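PDB 4KFU: genome packaging NTPase B204 from Sulfolobus turreted icosahedral virus 2, which probably hydrolyses ATP to drive packaging of viral DNA into the capsid, as a P-loop ATPase of the FtsK-HerA superfamily. Local coordinates for residues 62-67 against 85-90; 122-127 against 148-153; 143-148 against 165-170; 173-178 against 196-201. All blocks are in the same frame, centred on the assembly; numbering follows the deposited sequence.

Contact 1: 62-67 against 85-90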
# COMPACT_ATOMS: atom_id res chain seq x y z
N ASP A 62 -7.79 19.11 7.02
CA ASP A 62 -6.54 19.08 6.26
C ASP A 62 -6.50 17.90 5.29
O ASP A 62 -6.01 18.02 4.17
CB ASP A 62 -5.33 19.00 7.20
CG ASP A 62 -5.12 20.27 8.00
OD1 ASP A 62 -5.80 21.28 7.72
OD2 ASP A 62 -4.26 20.25 8.92
N ILE A 63 -7.01 16.75 5.72
CA ILE A 63 -6.97 15.56 4.87
C ILE A 63 -7.78 15.80 3.60
O ILE A 63 -7.34 15.46 2.51
CB ILE A 63 -7.50 14.32 5.61
CG1 ILE A 63 -6.69 14.08 6.88
CG2 ILE A 63 -7.44 13.08 4.71
CD1 ILE A 63 -7.15 12.86 7.66
N VAL A 64 -8.94 16.42 3.74
CA VAL A 64 -9.77 16.71 2.58
C VAL A 64 -9.21 17.84 1.69
O VAL A 64 -9.25 17.75 0.46
CB VAL A 64 -11.23 17.07 3.00
CG1 VAL A 64 -12.12 17.31 1.78
CG2 VAL A 64 -11.82 15.97 3.87
N SER A 65 -8.69 18.91 2.31
CA SER A 65 -8.35 20.12 1.56
C SER A 65 -6.95 20.16 0.94
O SER A 65 -6.74 20.82 -0.08
CB SER A 65 -8.58 21.38 2.41
OG SER A 65 -7.69 21.42 3.52
N LYS A 66 -5.98 19.48 1.56
CA LYS A 66 -4.59 19.52 1.09
C LYS A 66 -4.35 18.48 -0.00
O LYS A 66 -4.67 17.30 0.17
CB LYS A 66 -3.64 19.29 2.26
CG LYS A 66 -3.73 20.34 3.37
CD LYS A 66 -3.28 21.72 2.87
CE LYS A 66 -3.48 22.79 3.94
NZ LYS A 66 -4.91 22.84 4.36
N GLN A 67 -3.77 18.93 -1.12
CA GLN A 67 -3.59 18.07 -2.30
C GLN A 67 -2.65 16.89 -2.04
O GLN A 67 -2.96 15.76 -2.40
CB GLN A 67 -3.09 18.89 -3.50
CG GLN A 67 -3.04 18.11 -4.81
CD GLN A 67 -2.45 18.93 -5.95
OE1 GLN A 67 -1.70 19.88 -5.73
NE2 GLN A 67 -2.80 18.55 -7.18
N TRP A 85 -10.85 6.92 5.96
CA TRP A 85 -11.47 6.50 4.70
C TRP A 85 -12.57 7.48 4.27
O TRP A 85 -12.65 7.85 3.09
CB TRP A 85 -12.01 5.07 4.84
CG TRP A 85 -12.66 4.54 3.58
CD1 TRP A 85 -13.99 4.30 3.38
CD2 TRP A 85 -12.00 4.16 2.37
NE1 TRP A 85 -14.20 3.82 2.11
CE2 TRP A 85 -13.00 3.72 1.47
CE3 TRP A 85 -10.66 4.15 1.95
CZ2 TRP A 85 -12.70 3.28 0.18
CZ3 TRP A 85 -10.37 3.70 0.67
CH2 TRP A 85 -11.39 3.28 -0.20
N GLN A 86 -13.40 7.89 5.21
CA GLN A 86 -14.46 8.85 4.92
C GLN A 86 -13.86 10.17 4.45
O GLN A 86 -14.35 10.78 3.49
CB GLN A 86 -15.33 9.10 6.16
CG GLN A 86 -16.19 7.92 6.59
CD GLN A 86 -17.14 7.46 5.49
OE1 GLN A 86 -17.80 8.27 4.83
NE2 GLN A 86 -17.24 6.15 5.31
N ALA A 87 -12.80 10.61 5.13
CA ALA A 87 -12.11 11.85 4.75
C ALA A 87 -11.43 11.69 3.39
O ALA A 87 -11.36 12.64 2.61
CB ALA A 87 -11.10 12.26 5.83
N SER A 88 -10.91 10.50 3.11
CA SER A 88 -10.26 10.25 1.82
C SER A 88 -11.25 10.32 0.66
O SER A 88 -10.91 10.82 -0.41
CB SER A 88 -9.55 8.89 1.82
OG SER A 88 -8.49 8.86 2.77
N LYS A 89 -12.44 9.77 0.86
CA LYS A 89 -13.50 9.84 -0.15
C LYS A 89 -13.88 11.29 -0.48
O LYS A 89 -14.06 11.65 -1.65
CB LYS A 89 -14.71 9.02 0.29
CG LYS A 89 -14.51 7.51 0.19
CD LYS A 89 -15.83 6.73 0.26
CE LYS A 89 -16.41 6.71 1.65
NZ LYS A 89 -17.60 5.81 1.71
N LEU A 90 -14.00 12.12 0.55
CA LEU A 90 -14.29 13.54 0.32
C LEU A 90 -13.11 14.24 -0.35
O LEU A 90 -13.30 15.06 -1.25
CB LEU A 90 -14.72 14.23 1.61
CG LEU A 90 -16.07 13.73 2.16
CD1 LEU A 90 -16.37 14.28 3.56
CD2 LEU A 90 -17.22 14.05 1.21
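Ala87 sits where helices 60-65 and 78-95 come nearest: its CA is 5.8 Å from the CA of Val64, a close approach at a residue whose side chain is a single methyl. That methyl points at the shorter helix and meets Ile63, with 3.9 Å from Ala87 CB to Ile63 CG2. The branching of Ile63 explains which arm is used. Its CG1 stands beside the backbone N (chi1 -57°), which leaves CG2 anti to that nitrogen and aimed at the alanine. The carbonyl of Ala87 is approached as well, by a methyl of Val64, which follows Ile63; Val64 CG2 lies 3.6 Å from Ala87 O, a van der Waals contact and no hydrogen bond. Ser88 turns its CB away from helix 60-65, toward the sheet, where its side chain touches Ile37 and Leu131. One turn beyond Ala87, Leu90 returns to the interface through its CB and backbone rather than its branched end. Both methyls of Val64 meet that CB, with CG1 at 4.0 Å from Leu90 CB, and CG1 also lies 3.9 Å from Leu90 C. No hydrogen bond joins the two segments. Just past Leu90, however, His91 ND1 bonds to Ile63 O and adds a polar tie to the apolar seam. Helix 60-65 links parallel strands 55-56 and 68-72, and helix 78-95 leads from strand 68-72 to strand 98-102: two beta-alpha-beta crossovers packed side by side, as in the alpha/beta core of P-loop ATPases.

Contact 2: 122-127 against 148-153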
# COMPACT_ATOMS: atom_id res chain seq x y z
N ALA A 122 -12.91 -0.45 0.88
CA ALA A 122 -11.59 -0.20 0.33
C ALA A 122 -11.20 -1.31 -0.65
O ALA A 122 -10.60 -1.05 -1.69
CB ALA A 122 -10.58 -0.11 1.45
N LEU A 123 -11.54 -2.55 -0.30
CA LEU A 123 -11.09 -3.71 -1.09
C LEU A 123 -12.06 -4.10 -2.20
O LEU A 123 -11.70 -4.85 -3.10
CB LEU A 123 -10.84 -4.92 -0.17
CG LEU A 123 -9.68 -4.85 0.84
CD1 LEU A 123 -9.56 -6.19 1.56
CD2 LEU A 123 -8.34 -4.49 0.17
N HIS A 124 -13.30 -3.62 -2.14
CA HIS A 124 -14.29 -4.01 -3.15
C HIS A 124 -14.90 -2.85 -3.95
O HIS A 124 -15.44 -3.06 -5.03
CB HIS A 124 -15.42 -4.85 -2.53
CG HIS A 124 -14.95 -6.11 -1.89
ND1 HIS A 124 -14.74 -6.23 -0.54
CD2 HIS A 124 -14.65 -7.33 -2.42
CE1 HIS A 124 -14.33 -7.46 -0.26
NE2 HIS A 124 -14.27 -8.14 -1.39
N ALA A 125 -14.84 -1.64 -3.41
CA ALA A 125 -15.54 -0.53 -4.06
C ALA A 125 -14.63 0.67 -4.22
O ALA A 125 -15.10 1.82 -4.26
CB ALA A 125 -16.78 -0.17 -3.28
N ASN A 126 -13.33 0.42 -4.30
CA ASN A 126 -12.38 1.52 -4.28
C ASN A 126 -12.48 2.40 -5.52
O ASN A 126 -12.32 3.63 -5.44
CB ASN A 126 -10.95 1.01 -4.07
CG ASN A 126 -10.41 0.24 -5.25
OD1 ASN A 126 -10.83 -0.90 -5.51
ND2 ASN A 126 -9.47 0.83 -5.97
N ARG A 127 -12.75 1.78 -6.67
CA ARG A 127 -12.86 2.54 -7.91
C ARG A 127 -14.05 3.50 -7.87
O ARG A 127 -13.94 4.64 -8.30
CB ARG A 127 -12.93 1.61 -9.12
CG ARG A 127 -11.74 0.66 -9.25
CD ARG A 127 -11.44 0.32 -10.70
NE ARG A 127 -10.69 -0.93 -10.84
CZ ARG A 127 -9.36 -1.02 -10.86
NH1 ARG A 127 -8.61 0.07 -10.75
NH2 ARG A 127 -8.78 -2.21 -11.00
N TYR A 148 -4.90 -9.91 -1.01
CA TYR A 148 -4.21 -10.38 -2.22
C TYR A 148 -5.19 -10.79 -3.32
O TYR A 148 -4.88 -10.64 -4.49
CB TYR A 148 -3.22 -11.51 -1.90
CG TYR A 148 -2.26 -11.13 -0.80
CD1 TYR A 148 -1.26 -10.20 -1.03
CD2 TYR A 148 -2.36 -11.69 0.47
CE1 TYR A 148 -0.37 -9.83 -0.02
CE2 TYR A 148 -1.49 -11.31 1.50
CZ TYR A 148 -0.49 -10.38 1.23
OH TYR A 148 0.40 -10.01 2.22
N LYS A 149 -6.36 -11.30 -2.94
CA LYS A 149 -7.36 -11.67 -3.93
C LYS A 149 -7.96 -10.44 -4.62
O LYS A 149 -8.35 -10.49 -5.79
CB LYS A 149 -8.47 -12.50 -3.30
CG LYS A 149 -7.99 -13.75 -2.54
CD LYS A 149 -7.11 -14.64 -3.41
CE LYS A 149 -7.87 -15.19 -4.60
NZ LYS A 149 -7.52 -16.62 -4.85
N GLN A 150 -8.01 -9.32 -3.90
CA GLN A 150 -8.61 -8.10 -4.43
C GLN A 150 -7.61 -7.15 -5.09
O GLN A 150 -8.00 -6.17 -5.75
CB GLN A 150 -9.35 -7.34 -3.32
CG GLN A 150 -10.58 -8.06 -2.80
CD GLN A 150 -11.56 -8.41 -3.90
OE1 GLN A 150 -11.84 -9.59 -4.14
NE2 GLN A 150 -12.07 -7.40 -4.59
N ALA A 151 -6.32 -7.42 -4.92
CA ALA A 151 -5.30 -6.54 -5.48
C ALA A 151 -5.30 -6.58 -7.02
O ALA A 151 -5.79 -7.54 -7.62
CB ALA A 151 -3.93 -6.93 -4.94
N ASP A 152 -4.76 -5.53 -7.64
CA ASP A 152 -4.53 -5.54 -9.09
C ASP A 152 -3.07 -5.86 -9.38
O ASP A 152 -2.75 -6.48 -10.39
CB ASP A 152 -4.88 -4.19 -9.70
CG ASP A 152 -6.33 -3.83 -9.52
OD1 ASP A 152 -7.17 -4.38 -10.26
OD2 ASP A 152 -6.63 -3.01 -8.61
N LEU A 153 -2.20 -5.41 -8.48
CA LEU A 153 -0.76 -5.61 -8.60
C LEU A 153 -0.19 -6.03 -7.26
O LEU A 153 -0.49 -5.42 -6.23
CB LEU A 153 -0.07 -4.32 -9.04
CG LEU A 153 -0.26 -3.87 -10.49
CD1 LEU A 153 0.60 -2.66 -10.79
CD2 LEU A 153 0.08 -5.00 -11.46
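Gln150 lays its side chain across the C-terminal end of helix 117-124, crossing His124 at about a right angle. The bend at chi2 (-55°) turns the amide back to Leu123, where NE2 donates to Leu123 O at 3.0 Å; CG, placed by chi1, passes 3.4 Å from the same oxygen. The N-H...O angle is 153°, and NE2 stands somewhat off the carbonyl plane, so this oxygen near the helix end is approached obliquely. The amide also meets the imidazole obliquely: His124 CD2 is 3.4 Å from Gln150 NE2, with the planes 38° apart, too tilted for a parallel stack. His124 is anchored elsewhere, through ND1 to Asp120 O.

Farther along, Arg127 and Asp152 approach from opposite directions. The carboxylate takes the edge of the guanidinium in a salt bridge, 2.8 Å from Arg127 NH2 to Asp152 OD1, yet the two planes are twisted well apart. NH1 of the same arginine serves Asp4 and Asp5, so one cation lies among three acids, which probably offsets the closeness of Asp152 and Asp5. Asp152 is further fixed by Asn194 ND2 on OD1 and the amide of Ile6 on OD2. These bonds gather two helix ends beside the starts of strands 6-10, 131-137 and 153-156, at the end of the parallel alpha/beta sheet remote from the P-loop that follows strand 6-10.

Contact 3: 143-148 against 165-170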
# COMPACT_ATOMS: atom_id res chain seq x y z
N LEU A 143 -1.12 -9.97 6.44
CA LEU A 143 -2.40 -9.38 6.02
C LEU A 143 -3.50 -10.40 5.73
O LEU A 143 -3.22 -11.56 5.43
CB LEU A 143 -2.19 -8.54 4.75
CG LEU A 143 -1.05 -7.52 4.77
CD1 LEU A 143 -0.98 -6.79 3.44
CD2 LEU A 143 -1.22 -6.54 5.94
N MET A 144 -4.75 -9.94 5.78
CA MET A 144 -5.89 -10.73 5.35
C MET A 144 -5.69 -11.22 3.93
O MET A 144 -5.36 -10.44 3.05
CB MET A 144 -7.17 -9.86 5.36
CG MET A 144 -7.77 -9.64 6.73
SD MET A 144 -8.72 -8.09 6.82
CE MET A 144 -8.99 -7.76 5.10
N PRO A 145 -5.86 -12.54 3.71
CA PRO A 145 -5.69 -13.09 2.36
C PRO A 145 -6.57 -12.39 1.32
O PRO A 145 -6.16 -12.32 0.16
CB PRO A 145 -6.13 -14.55 2.52
CG PRO A 145 -5.83 -14.86 3.95
CD PRO A 145 -6.10 -13.59 4.71
N ILE A 146 -7.73 -11.86 1.71
CA ILE A 146 -8.56 -11.15 0.73
C ILE A 146 -7.90 -9.92 0.12
O ILE A 146 -8.22 -9.54 -1.01
CB ILE A 146 -9.98 -10.82 1.24
CG1 ILE A 146 -9.92 -9.99 2.54
CG2 ILE A 146 -10.77 -12.10 1.44
CD1 ILE A 146 -11.26 -9.38 2.91
N VAL A 147 -6.98 -9.30 0.85
CA VAL A 147 -6.16 -8.24 0.26
C VAL A 147 -5.46 -8.70 -1.02
O VAL A 147 -5.43 -7.98 -2.03
CB VAL A 147 -5.09 -7.69 1.24
CG1 VAL A 147 -4.12 -6.76 0.53
CG2 VAL A 147 -5.75 -6.97 2.41
N TYR A 148 -4.90 -9.91 -1.01
CA TYR A 148 -4.21 -10.38 -2.22
C TYR A 148 -5.19 -10.79 -3.32
O TYR A 148 -4.88 -10.64 -4.49
CB TYR A 148 -3.22 -11.51 -1.90
CG TYR A 148 -2.26 -11.13 -0.80
CD1 TYR A 148 -1.26 -10.20 -1.03
CD2 TYR A 148 -2.36 -11.69 0.47
CE1 TYR A 148 -0.37 -9.83 -0.02
CE2 TYR A 148 -1.49 -11.31 1.50
CZ TYR A 148 -0.49 -10.38 1.23
OH TYR A 148 0.40 -10.01 2.22
N LEU A 165 6.10 -18.74 1.43
CA LEU A 165 6.01 -19.38 0.12
C LEU A 165 4.66 -20.09 -0.05
O LEU A 165 4.08 -20.09 -1.14
CB LEU A 165 7.18 -20.37 -0.07
CG LEU A 165 8.57 -19.73 -0.07
CD1 LEU A 165 9.68 -20.78 -0.23
CD2 LEU A 165 8.64 -18.67 -1.17
N ARG A 166 4.17 -20.69 1.03
CA ARG A 166 2.88 -21.39 1.00
C ARG A 166 1.73 -20.42 0.80
O ARG A 166 0.76 -20.72 0.09
CB ARG A 166 2.68 -22.18 2.29
CG ARG A 166 1.39 -22.98 2.33
CD ARG A 166 1.19 -23.70 3.67
NE ARG A 166 1.19 -22.78 4.81
CZ ARG A 166 0.15 -22.05 5.19
NH1 ARG A 166 -1.00 -22.12 4.51
NH2 ARG A 166 0.24 -21.25 6.24
N TRP A 167 1.81 -19.26 1.45
CA TRP A 167 0.79 -18.22 1.30
C TRP A 167 0.80 -17.68 -0.11
O TRP A 167 -0.25 -17.47 -0.72
CB TRP A 167 1.08 -17.07 2.27
CG TRP A 167 0.38 -17.16 3.55
CD1 TRP A 167 0.53 -18.13 4.50
CD2 TRP A 167 -0.60 -16.25 4.06
NE1 TRP A 167 -0.29 -17.86 5.57
CE2 TRP A 167 -0.99 -16.71 5.32
CE3 TRP A 167 -1.16 -15.06 3.57
CZ2 TRP A 167 -1.94 -16.05 6.11
CZ3 TRP A 167 -2.10 -14.41 4.34
CH2 TRP A 167 -2.48 -14.90 5.60
N ILE A 168 2.00 -17.42 -0.62
CA ILE A 168 2.13 -16.91 -1.96
C ILE A 168 1.52 -17.90 -2.96
O ILE A 168 0.75 -17.51 -3.84
CB ILE A 168 3.62 -16.61 -2.30
CG1 ILE A 168 4.15 -15.46 -1.42
CG2 ILE A 168 3.79 -16.24 -3.76
CD1 ILE A 168 5.67 -15.24 -1.56
N SER A 169 1.84 -19.18 -2.80
CA SER A 169 1.32 -20.22 -3.70
C SER A 169 -0.20 -20.26 -3.65
O SER A 169 -0.87 -20.38 -4.68
CB SER A 169 1.85 -21.59 -3.30
OG SER A 169 3.26 -21.64 -3.38
N LYS A 170 -0.74 -20.16 -2.45
CA LYS A 170 -2.17 -20.36 -2.23
C LYS A 170 -3.04 -19.16 -2.62
O LYS A 170 -4.18 -19.33 -3.09
CB LYS A 170 -2.41 -20.77 -0.76
CG LYS A 170 -3.87 -21.04 -0.36
CD LYS A 170 -3.91 -21.65 1.05
CE LYS A 170 -5.34 -21.76 1.61
NZ LYS A 170 -6.17 -22.75 0.87
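Trp167, on helix 162-171, inserts the far rim of its indole against the N-terminal start of helix 145-150, a buried aromatic and apolar contact between two helices that flank strand 153-156 in the chain. Three groups receive that rim. Leu143 O meets it near the ring plane, 3.3 Å from Trp167 CZ3 and 3.4 Å from Trp167 CH2, so the carbonyl faces the C-H edge of the ring and not its face, consistent with a weak C-H...O attraction. Pro145 comes in obliquely, its CG lying 3.7 Å from Trp167 CH2. Tyr148 completes the set edge against edge: Tyr148 CE2 is 4.2 Å from Trp167 CZ3, and neither ring offers the other a face. The indole gets there by a chi1 of -94°, well off the usual staggered position, which suggests that its surroundings dictate the rotation.

Outside the segments, Tyr111 and Tyr171 both meet Trp167 edge-to-face, while Tyr148 OH bonds to Val140 O, which anchors the hydroxyl end of the ring. No hydrogen bond joins the segments. Trp167 with Tyr111, Tyr148 and Tyr171 forms an aromatic cluster joining the helices before and after strand 153-156, within the layered alpha/beta fold.

Contact 4: 173-178 against 196-201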
# COMPACT_ATOMS: atom_id res chain seq x y z
N SER A 173 0.20 -16.71 -6.50
CA SER A 173 0.60 -17.51 -7.65
C SER A 173 1.74 -18.47 -7.30
O SER A 173 2.74 -18.07 -6.70
CB SER A 173 1.01 -16.61 -8.80
OG SER A 173 1.66 -17.36 -9.82
N ALA A 174 1.60 -19.73 -7.69
CA ALA A 174 2.66 -20.71 -7.45
C ALA A 174 3.93 -20.41 -8.25
O ALA A 174 5.05 -20.75 -7.83
CB ALA A 174 2.15 -22.13 -7.73
N GLU A 175 3.76 -19.78 -9.41
CA GLU A 175 4.90 -19.32 -10.21
C GLU A 175 5.65 -18.19 -9.49
O GLU A 175 6.88 -18.11 -9.54
CB GLU A 175 4.42 -18.84 -11.59
CG GLU A 175 5.54 -18.47 -12.58
CD GLU A 175 5.01 -17.81 -13.87
OE1 GLU A 175 3.79 -17.90 -14.14
OE2 GLU A 175 5.82 -17.21 -14.61
N ALA A 176 4.91 -17.30 -8.82
CA ALA A 176 5.50 -16.25 -8.00
C ALA A 176 6.27 -16.85 -6.83
O ALA A 176 7.36 -16.38 -6.47
CB ALA A 176 4.40 -15.30 -7.48
N ALA A 177 5.69 -17.88 -6.21
CA ALA A 177 6.31 -18.52 -5.06
C ALA A 177 7.66 -19.10 -5.44
O ALA A 177 8.60 -19.10 -4.63
CB ALA A 177 5.43 -19.59 -4.50
N GLU A 178 7.77 -19.61 -6.66
CA GLU A 178 9.07 -20.14 -7.08
C GLU A 178 10.06 -19.02 -7.40
O GLU A 178 11.23 -19.12 -7.04
CB GLU A 178 8.92 -21.06 -8.30
CG GLU A 178 10.03 -22.09 -8.39
CD GLU A 178 10.15 -22.92 -7.12
OE1 GLU A 178 9.10 -23.42 -6.63
OE2 GLU A 178 11.27 -23.06 -6.59
N GLN A 196 -2.67 -12.39 -14.62
CA GLN A 196 -1.90 -13.49 -14.06
C GLN A 196 -0.51 -13.57 -14.66
O GLN A 196 -0.02 -14.65 -15.02
CB GLN A 196 -2.64 -14.82 -14.22
CG GLN A 196 -3.98 -14.86 -13.52
CD GLN A 196 -4.71 -16.14 -13.82
OE1 GLN A 196 -4.93 -16.48 -14.99
NE2 GLN A 196 -5.06 -16.89 -12.78
N THR A 197 0.13 -12.42 -14.77
CA THR A 197 1.42 -12.32 -15.43
C THR A 197 2.50 -11.91 -14.42
O THR A 197 2.23 -11.23 -13.43
CB THR A 197 1.33 -11.33 -16.61
OG1 THR A 197 2.00 -11.88 -17.76
CG2 THR A 197 1.93 -9.96 -16.27
N ILE A 198 3.73 -12.34 -14.68
CA ILE A 198 4.85 -12.05 -13.78
C ILE A 198 6.01 -11.40 -14.50
O ILE A 198 6.41 -11.83 -15.58
CB ILE A 198 5.38 -13.34 -13.11
CG1 ILE A 198 4.28 -14.01 -12.29
CG2 ILE A 198 6.58 -13.05 -12.22
CD1 ILE A 198 4.77 -15.20 -11.50
N LYS A 199 6.57 -10.35 -13.89
CA LYS A 199 7.79 -9.73 -14.40
C LYS A 199 8.77 -9.52 -13.24
O LYS A 199 8.37 -9.10 -12.16
CB LYS A 199 7.46 -8.39 -15.07
N ILE A 200 10.04 -9.82 -13.48
CA ILE A 200 11.09 -9.54 -12.50
C ILE A 200 11.66 -8.16 -12.79
O ILE A 200 12.00 -7.85 -13.93
CB ILE A 200 12.24 -10.57 -12.55
CG1 ILE A 200 11.69 -12.00 -12.43
CG2 ILE A 200 13.28 -10.27 -11.48
CD1 ILE A 200 10.90 -12.24 -11.18
N HIS A 201 11.76 -7.32 -11.77
CA HIS A 201 12.25 -5.95 -11.97
C HIS A 201 13.63 -5.74 -11.37
O HIS A 201 13.91 -6.19 -10.24
CB HIS A 201 11.24 -4.94 -11.40
CG HIS A 201 11.26 -3.61 -12.08
ND1 HIS A 201 12.24 -2.67 -11.86
CD2 HIS A 201 10.40 -3.06 -12.97
CE1 HIS A 201 11.99 -1.59 -12.59
NE2 HIS A 201 10.88 -1.81 -13.28
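Ile198, on the edge strand of the C-terminal beta hairpin 188-192/197-201, presses its terminal methyl onto the capped first turn of helix 174-179. That methyl makes nearly all of the contact: Ile198 CD1 lies 3.4 Å from Ala176 N and 4.0 Å from Ala176 CB. Its direction follows from an extended chain (chi2 -174°), which carries CD1 straight out from the strand toward the helix.

Glu175, an exposed residue, runs past the isoleucine in the opposite direction. The methyl lies along its whole side chain, with Ile198 CD1 3.5 Å from both Glu175 CG and Glu175 CD. The carboxylate therefore takes part as much as the aliphatic stem, its OE2 3.8 Å from the same CD1.

Ser173 is the N-cap of this helix. Its OG accepts weakly from two amides, Glu175 N at 3.2 Å with a bent N-H...O angle of 125°, and Ala176 N at 3.4 Å with a straighter 161°. Ile198 CD1 lies 4.1 Å from Ser173 OG and so packs directly beside the cap. Across the hairpin, Gln196 and Thr197 both face Asp192 in a G1 beta bulge, Gln196 having a positive phi, and the strand proper begins just before Ile198. Leu189 and Tyr191 of the partner strand also touch Ile198, while Ile168 of helix 162-171 touches Ala176.

How the contacts relate
Contacts 1 and 4 lie on opposite sides of the chain's centre, their own centres 35 Å apart, with contacts 2 and 3 between them. Contact 1 reaches contact 2 by packing, Trp85 CH2 being 3.5 Å from Ala122 CA. Contacts 2 and 3, centres 14 Å apart, share helix 145-150 and Tyr148, and their segments alternate along the chain; Leu123 bridges them against Met144, Ile146 and Val147. Contact 4 follows contact 3 in sequence, with centres 13 Å apart, and a probable hydrogen bond from Ser173 N to Ile168 O joins consecutive helices. The series thus runs along one mixed sheet, from its parallel ATPase core to the antiparallel C-terminal hairpin.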